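Local coordinates for protein Lys-gingipain W83 (Porphyromonas gingivalis, PDB 4RBM) that cleaves proteins on the carboxyl side of lysine residues as a secreted cysteine protease and may act as a virulence factor in periodontal disease, at residues A[151-156]-A[208-213]; A[184-189]-A[368-373]. One frame throughout, in Å; residues are numbered along the deposited sequence.

Contact 1 (A[151-156]-A[208-213]); sequences EKVLLI and VSFANY. With NI (nickel (II) ion), chain F; HIS (histidine), chain H.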
ATOM      1  N   GLU A 151     -13.499 -12.031   0.579  1.00  8.51           N
ATOM      2  CA  GLU A 151     -14.826 -11.513   0.900  1.00  7.96           C
ATOM      3  C   GLU A 151     -14.989 -11.323   2.400  1.00  9.90           C
ATOM      4  O   GLU A 151     -16.101 -11.101   2.882  1.00  9.72           O
ATOM      5  CB  GLU A 151     -15.884 -12.506   0.362  1.00  9.56           C
ATOM      6  CG  GLU A 151     -15.673 -12.855  -1.103  1.00 16.21           C
ATOM      7  CD  GLU A 151     -16.779 -13.710  -1.682  1.00 18.89           C
ATOM      8  OE1 GLU A 151     -17.555 -13.177  -2.504  1.00 16.02           O
ATOM      9  OE2 GLU A 151     -16.890 -14.899  -1.301  1.00 17.06           O
ATOM     10  N   LYS A 152     -13.880 -11.396   3.148  1.00  8.56           N
ATOM     11  CA  LYS A 152     -13.925 -11.351   4.604  1.00  7.92           C
ATOM     12  C   LYS A 152     -12.948 -10.345   5.178  1.00 10.35           C
ATOM     13  O   LYS A 152     -11.860 -10.131   4.622  1.00  8.05           O
ATOM     14  CB  LYS A 152     -13.617 -12.746   5.162  1.00 10.40           C
ATOM     15  CG  LYS A 152     -14.426 -13.850   4.460  1.00 10.92           C
ATOM     16  CD  LYS A 152     -14.172 -15.247   5.003  1.00 10.53           C
ATOM     17  CE  LYS A 152     -14.711 -16.289   4.023  1.00 10.94           C
ATOM     18  NZ  LYS A 152     -14.586 -17.681   4.555  1.00 15.26           N
ATOM     19  N   VAL A 153     -13.330  -9.737   6.319  1.00  7.80           N
ATOM     20  CA  VAL A 153     -12.469  -8.728   6.984  1.00  8.71           C
ATOM     21  C   VAL A 153     -12.521  -8.911   8.488  1.00 11.46           C
ATOM     22  O   VAL A 153     -13.443  -9.540   9.013  1.00 10.96           O
ATOM     23  CB  VAL A 153     -12.805  -7.242   6.622  1.00 10.98           C
ATOM     24  CG1 VAL A 153     -12.675  -6.977   5.115  1.00  9.68           C
ATOM     25  CG2 VAL A 153     -14.170  -6.814   7.167  1.00 10.49           C
ATOM     26  N   LEU A 154     -11.518  -8.361   9.181  1.00  8.91           N
ATOM     27  CA  LEU A 154     -11.483  -8.391  10.647  1.00  8.60           C
ATOM     28  C   LEU A 154     -11.364  -6.952  11.110  1.00 10.58           C
ATOM     29  O   LEU A 154     -10.438  -6.260  10.673  1.00 11.03           O
ATOM     30  CB  LEU A 154     -10.295  -9.249  11.194  1.00  8.25           C
ATOM     31  CG  LEU A 154     -10.057  -9.162  12.760  1.00 10.73           C
ATOM     32  CD1 LEU A 154     -11.297  -9.659  13.567  1.00  9.45           C
ATOM     33  CD2 LEU A 154      -8.839 -10.008  13.178  1.00 10.14           C
ATOM     34  N   LEU A 155     -12.281  -6.486  11.976  1.00  8.92           N
ATOM     35  CA  LEU A 155     -12.230  -5.107  12.476  1.00  9.06           C
ATOM     36  C   LEU A 155     -12.294  -5.107  13.997  1.00 13.02           C
ATOM     37  O   LEU A 155     -13.218  -5.684  14.564  1.00 12.94           O
ATOM     38  CB  LEU A 155     -13.395  -4.278  11.883  1.00  8.67           C
ATOM     39  CG  LEU A 155     -13.546  -4.278  10.338  1.00 11.83           C
ATOM     40  CD1 LEU A 155     -14.890  -3.681   9.918  1.00 11.37           C
ATOM     41  CD2 LEU A 155     -12.399  -3.545   9.642  1.00 11.98           C
ATOM     42  N   ILE A 156     -11.307  -4.483  14.677  1.00  9.93           N
ATOM     43  CA  ILE A 156     -11.299  -4.505  16.141  1.00  8.84           C
ATOM     44  C   ILE A 156     -11.154  -3.100  16.727  1.00 12.09           C
ATOM     45  O   ILE A 156     -10.216  -2.376  16.356  1.00 10.94           O
ATOM     46  CB  ILE A 156     -10.120  -5.403  16.638  1.00 11.78           C
ATOM     47  CG1 ILE A 156     -10.221  -6.852  16.090  1.00 11.58           C
ATOM     48  CG2 ILE A 156      -9.986  -5.380  18.188  1.00 11.40           C
ATOM     49  CD1 ILE A 156      -8.933  -7.679  16.269  1.00 12.07           C
ATOM     50  N   VAL A 208      -8.935 -13.606   6.016  1.00  6.76           N
ATOM     51  CA  VAL A 208      -9.445 -12.253   5.851  1.00  7.49           C
ATOM     52  C   VAL A 208      -8.586 -11.548   4.819  1.00 10.72           C
ATOM     53  O   VAL A 208      -7.402 -11.853   4.713  1.00 10.31           O
ATOM     54  CB  VAL A 208      -9.546 -11.404   7.158  1.00 10.84           C
ATOM     55  CG1 VAL A 208     -10.574 -11.973   8.132  1.00 10.23           C
ATOM     56  CG2 VAL A 208      -8.185 -11.213   7.824  1.00 10.25           C
ATOM     57  N   SER A 209      -9.161 -10.577   4.107  1.00  9.51           N
ATOM     58  CA  SER A 209      -8.427  -9.779   3.134  1.00  9.86           C
ATOM     59  C   SER A 209      -7.787  -8.579   3.820  1.00 10.34           C
ATOM     60  O   SER A 209      -6.863  -7.965   3.292  1.00  8.75           O
ATOM     61  CB  SER A 209      -9.377  -9.281   2.041  1.00 11.84           C
ATOM     62  OG  SER A 209     -10.400  -8.454   2.583  1.00 15.37           O
ATOM     63  N   PHE A 210      -8.349  -8.198   4.971  1.00  8.45           N
ATOM     64  CA  PHE A 210      -8.035  -6.946   5.638  1.00  7.98           C
ATOM     65  C   PHE A 210      -8.260  -7.085   7.135  1.00 10.70           C
ATOM     66  O   PHE A 210      -9.245  -7.686   7.560  1.00 10.57           O
ATOM     67  CB  PHE A 210      -8.970  -5.845   5.052  1.00  9.46           C
ATOM     68  CG  PHE A 210      -8.861  -4.460   5.653  1.00  9.71           C
ATOM     69  CD1 PHE A 210      -7.738  -3.673   5.426  1.00 11.23           C
ATOM     70  CD2 PHE A 210      -9.932  -3.897   6.342  1.00 11.14           C
ATOM     71  CE1 PHE A 210      -7.642  -2.385   5.970  1.00 13.46           C
ATOM     72  CE2 PHE A 210      -9.847  -2.601   6.872  1.00 13.35           C
ATOM     73  CZ  PHE A 210      -8.710  -1.852   6.676  1.00 12.88           C
ATOM     74  N   ALA A 211      -7.332  -6.548   7.920  1.00  7.62           N
ATOM     75  CA  ALA A 211      -7.405  -6.540   9.366  1.00  8.28           C
ATOM     76  C   ALA A 211      -7.076  -5.147   9.864  1.00 10.61           C
ATOM     77  O   ALA A 211      -6.006  -4.617   9.559  1.00 11.44           O
ATOM     78  CB  ALA A 211      -6.447  -7.576   9.965  1.00  9.25           C
ATOM     79  N   ASN A 212      -8.018  -4.518  10.551  1.00  7.05           N
ATOM     80  CA  ASN A 212      -7.817  -3.168  11.082  1.00  7.67           C
ATOM     81  C   ASN A 212      -8.032  -3.185  12.590  1.00 12.39           C
ATOM     82  O   ASN A 212      -9.103  -3.561  13.062  1.00 11.54           O
ATOM     83  CB  ASN A 212      -8.780  -2.171  10.386  1.00  6.71           C
ATOM     84  CG  ASN A 212      -8.543  -0.697  10.685  1.00 14.03           C
ATOM     85  OD1 ASN A 212      -9.396   0.137  10.389  1.00 13.01           O
ATOM     86  ND2 ASN A 212      -7.387  -0.311  11.235  1.00  7.39           N
ATOM     87  N   TYR A 213      -7.002  -2.792  13.344  1.00  9.62           N
ATOM     88  CA  TYR A 213      -7.056  -2.704  14.797  1.00 10.02           C
ATOM     89  C   TYR A 213      -6.870  -1.244  15.219  1.00 12.51           C
ATOM     90  O   TYR A 213      -5.911  -0.601  14.782  1.00 12.47           O
ATOM     91  CB  TYR A 213      -5.954  -3.610  15.402  1.00 10.17           C
ATOM     92  CG  TYR A 213      -5.663  -3.413  16.879  1.00 10.58           C
ATOM     93  CD1 TYR A 213      -4.752  -2.446  17.308  1.00 12.01           C
ATOM     94  CD2 TYR A 213      -6.257  -4.225  17.842  1.00 10.79           C
ATOM     95  CE1 TYR A 213      -4.490  -2.252  18.659  1.00 12.52           C
ATOM     96  CE2 TYR A 213      -5.975  -4.061  19.197  1.00 11.76           C
ATOM     97  CZ  TYR A 213      -5.081  -3.081  19.598  1.00 13.48           C
ATOM     98  OH  TYR A 213      -4.773  -2.916  20.918  1.00 12.69           O
TER
HETATM   99 NI    NI F 705     -18.192 -15.839  -2.505  1.00 12.38          NI
HETATM  100  N   HIS H 707     -19.200 -13.386  -9.752  1.00 22.43           N
HETATM  101  CA  HIS H 707     -19.222 -14.284  -8.587  1.00 22.44           C
HETATM  102  C   HIS H 707     -20.452 -13.993  -7.725  1.00 56.89           C
HETATM  103  O   HIS H 707     -20.580 -12.891  -7.194  1.00 37.39           O
HETATM  104  CB  HIS H 707     -17.915 -14.125  -7.771  1.00 21.69           C
HETATM  105  CG  HIS H 707     -17.859 -14.945  -6.513  1.00 23.63           C
HETATM  106  ND1 HIS H 707     -17.376 -16.237  -6.522  1.00 24.82           N
HETATM  107  CD2 HIS H 707     -18.211 -14.615  -5.249  1.00 24.47           C
HETATM  108  CE1 HIS H 707     -17.435 -16.651  -5.266  1.00 24.30           C
HETATM  109  NE2 HIS H 707     -17.932 -15.710  -4.462  1.00 24.43           N
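Leu155 and Phe210 meet on one face of a parallel strand pair in the catalytic domain, where strands 152-156 and 210-213 run 4.8 Å apart with their directions only 6° from parallel. The CD2 branch of Leu155 reaches the neighbouring strand at two points, Phe210 CE2 and Asn212 CB, each 3.9 Å away, and so fills the step between two successive side chains of that face. Phe210 has CG trans to its backbone N (chi1 177°), which puts the ring on the Leu155 side of the sheet, where it meets CD2 at an oblique angle; Val153 CG1 lies at the ring edge and packs on Phe210 CB. Beyond the pair, Tyr180 and Ile245 also meet this ring.

On the other face, Leu154 sets its CB against Val208 CG1 at 4.1 Å and against Ala211 CB; Leu204 of helix 202-206 touches both Leu154 and Ala211, and His203 also touches Leu154. Further along, the CG2 branch of Ile156 comes within 3.9 Å of Tyr213 CD2. The Tyr213 ring stacks with Trp222, and its hydroxyl is bonded to His216 O and Asp224 N, next to the active site.

Backbone bonds fix the register: Leu154 N gives to Phe210 O, Asn212 N to Leu154 O, and Ile156 N to Asn212 O at 2.9 Å. Before the regular pairing begins, Ser209 N donates almost straight (175°) to Lys152 O at 2.8 Å. At the outer end, Glu151 OE2 binds a nickel ion at 2.0 Å, as does NE2 of a bound histidine.

The amide of buried Asn212 is hydrogen-bonded through OD1 to Tyr313 OH and through ND2 to Asn247 OD1 and Ile245 O. The chemistry is thus that of an inner sheet pair: aliphatic and aromatic packing on both faces, the Asn212 amide and Tyr213 hydroxyl matched inside the protein, and Tyr213 tying the strand to the loop carrying His216, the probable proton donor.

Contact 2 (A[184-189]-A[368-373]); sequences HGYTDV and YRAMPK. With NA (sodium ion), chain G; HIS (histidine), chain H.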
ATOM      1  N   HIS A 184     -21.498  -4.341  -0.207  1.00 13.53           N
ATOM      2  CA  HIS A 184     -20.244  -4.155  -0.913  1.00 12.51           C
ATOM      3  C   HIS A 184     -19.568  -5.505  -1.241  1.00 16.24           C
ATOM      4  O   HIS A 184     -18.454  -5.515  -1.760  1.00 14.95           O
ATOM      5  CB  HIS A 184     -19.320  -3.216  -0.124  1.00 12.88           C
ATOM      6  CG  HIS A 184     -19.763  -1.784  -0.206  1.00 16.31           C
ATOM      7  ND1 HIS A 184     -20.859  -1.321   0.518  1.00 18.10           N
ATOM      8  CD2 HIS A 184     -19.305  -0.777  -0.995  1.00 18.32           C
ATOM      9  CE1 HIS A 184     -21.014  -0.057   0.164  1.00 17.15           C
ATOM     10  NE2 HIS A 184     -20.093   0.322  -0.726  1.00 17.67           N
ATOM     11  N   GLY A 185     -20.267  -6.616  -0.991  1.00 13.84           N
ATOM     12  CA  GLY A 185     -19.772  -7.957  -1.305  1.00 12.33           C
ATOM     13  C   GLY A 185     -19.103  -8.713  -0.178  1.00 14.52           C
ATOM     14  O   GLY A 185     -18.678  -9.861  -0.375  1.00 12.15           O
ATOM     15  N   TYR A 186     -18.984  -8.088   1.014  1.00 10.36           N
ATOM     16  CA  TYR A 186     -18.345  -8.789   2.131  1.00  9.44           C
ATOM     17  C   TYR A 186     -19.302  -9.755   2.778  1.00 15.00           C
ATOM     18  O   TYR A 186     -20.372  -9.348   3.254  1.00 15.92           O
ATOM     19  CB  TYR A 186     -17.810  -7.779   3.167  1.00  8.33           C
ATOM     20  CG  TYR A 186     -16.629  -6.997   2.640  1.00  9.81           C
ATOM     21  CD1 TYR A 186     -15.357  -7.574   2.571  1.00  9.83           C
ATOM     22  CD2 TYR A 186     -16.792  -5.718   2.117  1.00 10.18           C
ATOM     23  CE1 TYR A 186     -14.272  -6.872   2.047  1.00 11.20           C
ATOM     24  CE2 TYR A 186     -15.706  -4.994   1.624  1.00 11.04           C
ATOM     25  CZ  TYR A 186     -14.451  -5.579   1.582  1.00 14.05           C
ATOM     26  OH  TYR A 186     -13.387  -4.859   1.097  1.00 11.51           O
ATOM     27  N   THR A 187     -18.922 -11.042   2.821  1.00 11.34           N
ATOM     28  CA  THR A 187     -19.791 -12.081   3.396  1.00 11.38           C
ATOM     29  C   THR A 187     -19.563 -12.280   4.892  1.00 14.14           C
ATOM     30  O   THR A 187     -20.480 -12.722   5.590  1.00 12.59           O
ATOM     31  CB  THR A 187     -19.561 -13.410   2.673  1.00 15.51           C
ATOM     32  OG1 THR A 187     -18.195 -13.830   2.869  1.00 14.61           O
ATOM     33  CG2 THR A 187     -19.865 -13.301   1.181  1.00 12.37           C
ATOM     34  N   ASP A 188     -18.342 -12.011   5.362  1.00 10.98           N
ATOM     35  CA  ASP A 188     -17.988 -12.218   6.770  1.00 10.83           C
ATOM     36  C   ASP A 188     -17.254 -10.997   7.285  1.00 13.02           C
ATOM     37  O   ASP A 188     -16.146 -10.723   6.848  1.00 12.47           O
ATOM     38  CB  ASP A 188     -17.137 -13.496   6.946  1.00 12.71           C
ATOM     39  CG  ASP A 188     -17.886 -14.754   6.534  1.00 17.23           C
ATOM     40  OD1 ASP A 188     -17.906 -15.056   5.327  1.00 15.24           O
ATOM     41  OD2 ASP A 188     -18.558 -15.360   7.406  1.00 18.79           O
ATOM     42  N   VAL A 189     -17.911 -10.225   8.150  1.00  8.75           N
ATOM     43  CA  VAL A 189     -17.303  -9.012   8.709  1.00  8.00           C
ATOM     44  C   VAL A 189     -17.127  -9.270  10.191  1.00 13.55           C
ATOM     45  O   VAL A 189     -18.043  -9.033  10.985  1.00 13.29           O
ATOM     46  CB  VAL A 189     -18.172  -7.767   8.386  1.00 11.17           C
ATOM     47  CG1 VAL A 189     -17.600  -6.515   9.045  1.00 10.63           C
ATOM     48  CG2 VAL A 189     -18.288  -7.568   6.870  1.00 10.20           C
ATOM     49  N   TYR A 368      -7.954  -5.528  -3.466  1.00 12.37           N
ATOM     50  CA  TYR A 368      -9.304  -5.885  -3.900  1.00 11.85           C
ATOM     51  C   TYR A 368     -10.274  -5.396  -2.840  1.00 14.49           C
ATOM     52  O   TYR A 368      -9.872  -5.204  -1.684  1.00 13.87           O
ATOM     53  CB  TYR A 368      -9.451  -7.407  -4.095  1.00 11.47           C
ATOM     54  CG  TYR A 368      -8.397  -7.997  -5.005  1.00 11.30           C
ATOM     55  CD1 TYR A 368      -8.216  -7.516  -6.303  1.00 11.91           C
ATOM     56  CD2 TYR A 368      -7.544  -9.007  -4.557  1.00 11.38           C
ATOM     57  CE1 TYR A 368      -7.209  -8.019  -7.126  1.00 12.54           C
ATOM     58  CE2 TYR A 368      -6.525  -9.510  -5.370  1.00 11.75           C
ATOM     59  CZ  TYR A 368      -6.384  -9.038  -6.666  1.00 15.74           C
ATOM     60  OH  TYR A 368      -5.370  -9.516  -7.466  1.00 18.46           O
ATOM     61  N   ARG A 369     -11.541  -5.220  -3.208  1.00  9.74           N
ATOM     62  CA  ARG A 369     -12.568  -4.834  -2.239  1.00  8.72           C
ATOM     63  C   ARG A 369     -13.665  -5.885  -2.341  1.00 13.17           C
ATOM     64  O   ARG A 369     -14.499  -5.861  -3.252  1.00 13.82           O
ATOM     65  CB  ARG A 369     -13.075  -3.401  -2.472  1.00 10.54           C
ATOM     66  CG  ARG A 369     -11.997  -2.325  -2.211  1.00 13.88           C
ATOM     67  CD  ARG A 369     -12.556  -0.930  -2.555  1.00 12.46           C
ATOM     68  NE  ARG A 369     -12.878  -0.775  -3.977  1.00 16.80           N
ATOM     69  CZ  ARG A 369     -12.034  -0.330  -4.909  1.00 24.04           C
ATOM     70  NH1 ARG A 369     -10.783  -0.017  -4.591  1.00 14.55           N
ATOM     71  NH2 ARG A 369     -12.427  -0.220  -6.171  1.00 20.79           N
ATOM     72  N   ALA A 370     -13.578  -6.884  -1.451  1.00 11.74           N
ATOM     73  CA  ALA A 370     -14.381  -8.112  -1.469  1.00 11.70           C
ATOM     74  C   ALA A 370     -13.941  -8.923  -2.712  1.00 14.38           C
ATOM     75  O   ALA A 370     -12.782  -8.779  -3.117  1.00 12.10           O
ATOM     76  CB  ALA A 370     -15.888  -7.816  -1.466  1.00 13.34           C
ATOM     77  N   MET A 371     -14.817  -9.721  -3.341  1.00 11.01           N
ATOM     78  CA  MET A 371     -14.375 -10.509  -4.504  1.00  9.74           C
ATOM     79  C   MET A 371     -14.072  -9.620  -5.726  1.00 14.66           C
ATOM     80  O   MET A 371     -14.979  -8.952  -6.222  1.00 14.69           O
ATOM     81  CB  MET A 371     -15.398 -11.595  -4.887  1.00 11.23           C
ATOM     82  CG  MET A 371     -14.905 -12.495  -6.036  1.00 13.75           C
ATOM     83  SD  MET A 371     -13.508 -13.584  -5.602  1.00 16.15           S
ATOM     84  CE  MET A 371     -14.309 -14.693  -4.400  1.00 13.79           C
ATOM     85  N   PRO A 372     -12.831  -9.631  -6.257  1.00 11.81           N
ATOM     86  CA  PRO A 372     -12.558  -8.826  -7.472  1.00 12.09           C
ATOM     87  C   PRO A 372     -13.352  -9.350  -8.689  1.00 14.30           C
ATOM     88  O   PRO A 372     -13.649 -10.554  -8.804  1.00 13.74           O
ATOM     89  CB  PRO A 372     -11.052  -8.967  -7.683  1.00 13.48           C
ATOM     90  CG  PRO A 372     -10.662 -10.195  -6.931  1.00 17.02           C
ATOM     91  CD  PRO A 372     -11.625 -10.352  -5.793  1.00 12.74           C
ATOM     92  N   LYS A 373     -13.718  -8.427  -9.582  1.00 13.42           N
ATOM     93  CA  LYS A 373     -14.531  -8.742 -10.756  1.00 15.32           C
ATOM     94  C   LYS A 373     -13.698  -9.369 -11.867  1.00 19.68           C
ATOM     95  O   LYS A 373     -12.479  -9.279 -11.838  1.00 17.38           O
ATOM     96  CB  LYS A 373     -15.201  -7.459 -11.256  1.00 19.45           C
ATOM     97  CG  LYS A 373     -16.328  -6.998 -10.344  1.00 29.87           C
ATOM     98  CD  LYS A 373     -16.862  -5.629 -10.749  1.00 43.54           C
ATOM     99  CE  LYS A 373     -16.598  -4.584  -9.690  1.00 55.28           C
ATOM    100  NZ  LYS A 373     -15.147  -4.270  -9.561  1.00 61.19           N
TER
HETATM  101 NA    NA G 706     -22.774 -12.489   5.811  1.00 16.11          NA
HETATM  102  N   HIS H 707     -19.200 -13.386  -9.752  1.00 22.43           N
HETATM  103  CA  HIS H 707     -19.222 -14.284  -8.587  1.00 22.44           C
HETATM  104  C   HIS H 707     -20.452 -13.993  -7.725  1.00 56.89           C
HETATM  105  O   HIS H 707     -20.580 -12.891  -7.194  1.00 37.39           O
HETATM  106  CB  HIS H 707     -17.915 -14.125  -7.771  1.00 21.69           C
HETATM  107  CG  HIS H 707     -17.859 -14.945  -6.513  1.00 23.63           C
HETATM  108  ND1 HIS H 707     -17.376 -16.237  -6.522  1.00 24.82           N
HETATM  109  CD2 HIS H 707     -18.211 -14.615  -5.249  1.00 24.47           C
HETATM  110  CE1 HIS H 707     -17.435 -16.651  -5.266  1.00 24.30           C
HETATM  111  NE2 HIS H 707     -17.932 -15.710  -4.462  1.00 24.43           N
HETATM  112  O   HOH W   1     -16.488  -3.927  -2.960  1.00 24.16           O
HETATM  113  O   HOH W   2     -17.722 -10.510  -2.878  1.00 15.84           O
HETATM  114  O   HOH W   3     -10.911  -5.895   1.554  1.00 19.06           O
HETATM  115  O   HOH W   4     -21.902  -9.730   5.478  1.00 21.93           O
HETATM  116  O   HOH W   5     -22.058 -13.397   7.739  1.00 24.84           O
HETATM  117  O   HOH W   6     -24.773 -11.361   6.388  1.00 31.93           O
HETATM  118  O   HOH W   7     -23.411 -12.257   3.674  1.00 36.51           O
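Ala370 places its methyl group squarely over the ring of Tyr186, CB lying 3.9 Å from the ring centroid and 6° off the normal, a CH-pi contact. The tyrosine reaches it because CG stands trans to its own carbonyl carbon (chi1 -70°), which swings the ring across to the loop 368-373. There its hydroxyl also passes 3.4 Å from Arg369 CA. The same methyl is wedged against the turn before the tyrosine, 3.5 Å from His184 O and 3.6 Å from Gly185 C. Gly185, at a positive phi of 96°, brings its backbone against this methyl.

Water molecules bridge the polar edges: one donates to both His184 O and Arg369 O, and a second donates to Gly185 O and accepts from Met371 N, 3.0 Å from the water oxygen to that N. Arg369 turns its guanidinium away to Asn323, while Met371, folded at chi2 and chi3, brings CE to 3.8 Å from NE2 of the bound histidine.

A single methyl-on-ring contact therefore supplies the apolar centre, and water satisfies backbone groups around it, joining the approach to edge strand 188-192 to the loop leading toward the C-terminal Ig-like domain.

From the N terminus, the chain enters strand 152-157, passes through helix 163-178 and reaches 184-189, then goes through helix 202-206 to 208-213, where contact 1 closes a loop of about fifty residues. Contact 2 closes a far longer one when the chain returns at 368-373. The two loops cross, since 184-189 lies inside the first and 208-213 inside the second. Strand 152-157 sits between 188-192 and 210-214 in one sheet, and Glu151 O meets Thr187 N at 2.8 Å, probably a hydrogen bond. Tyr186 packs through CE1 on Val153 CG1 as well as on Ala370, and so links an inner strand to the late loop.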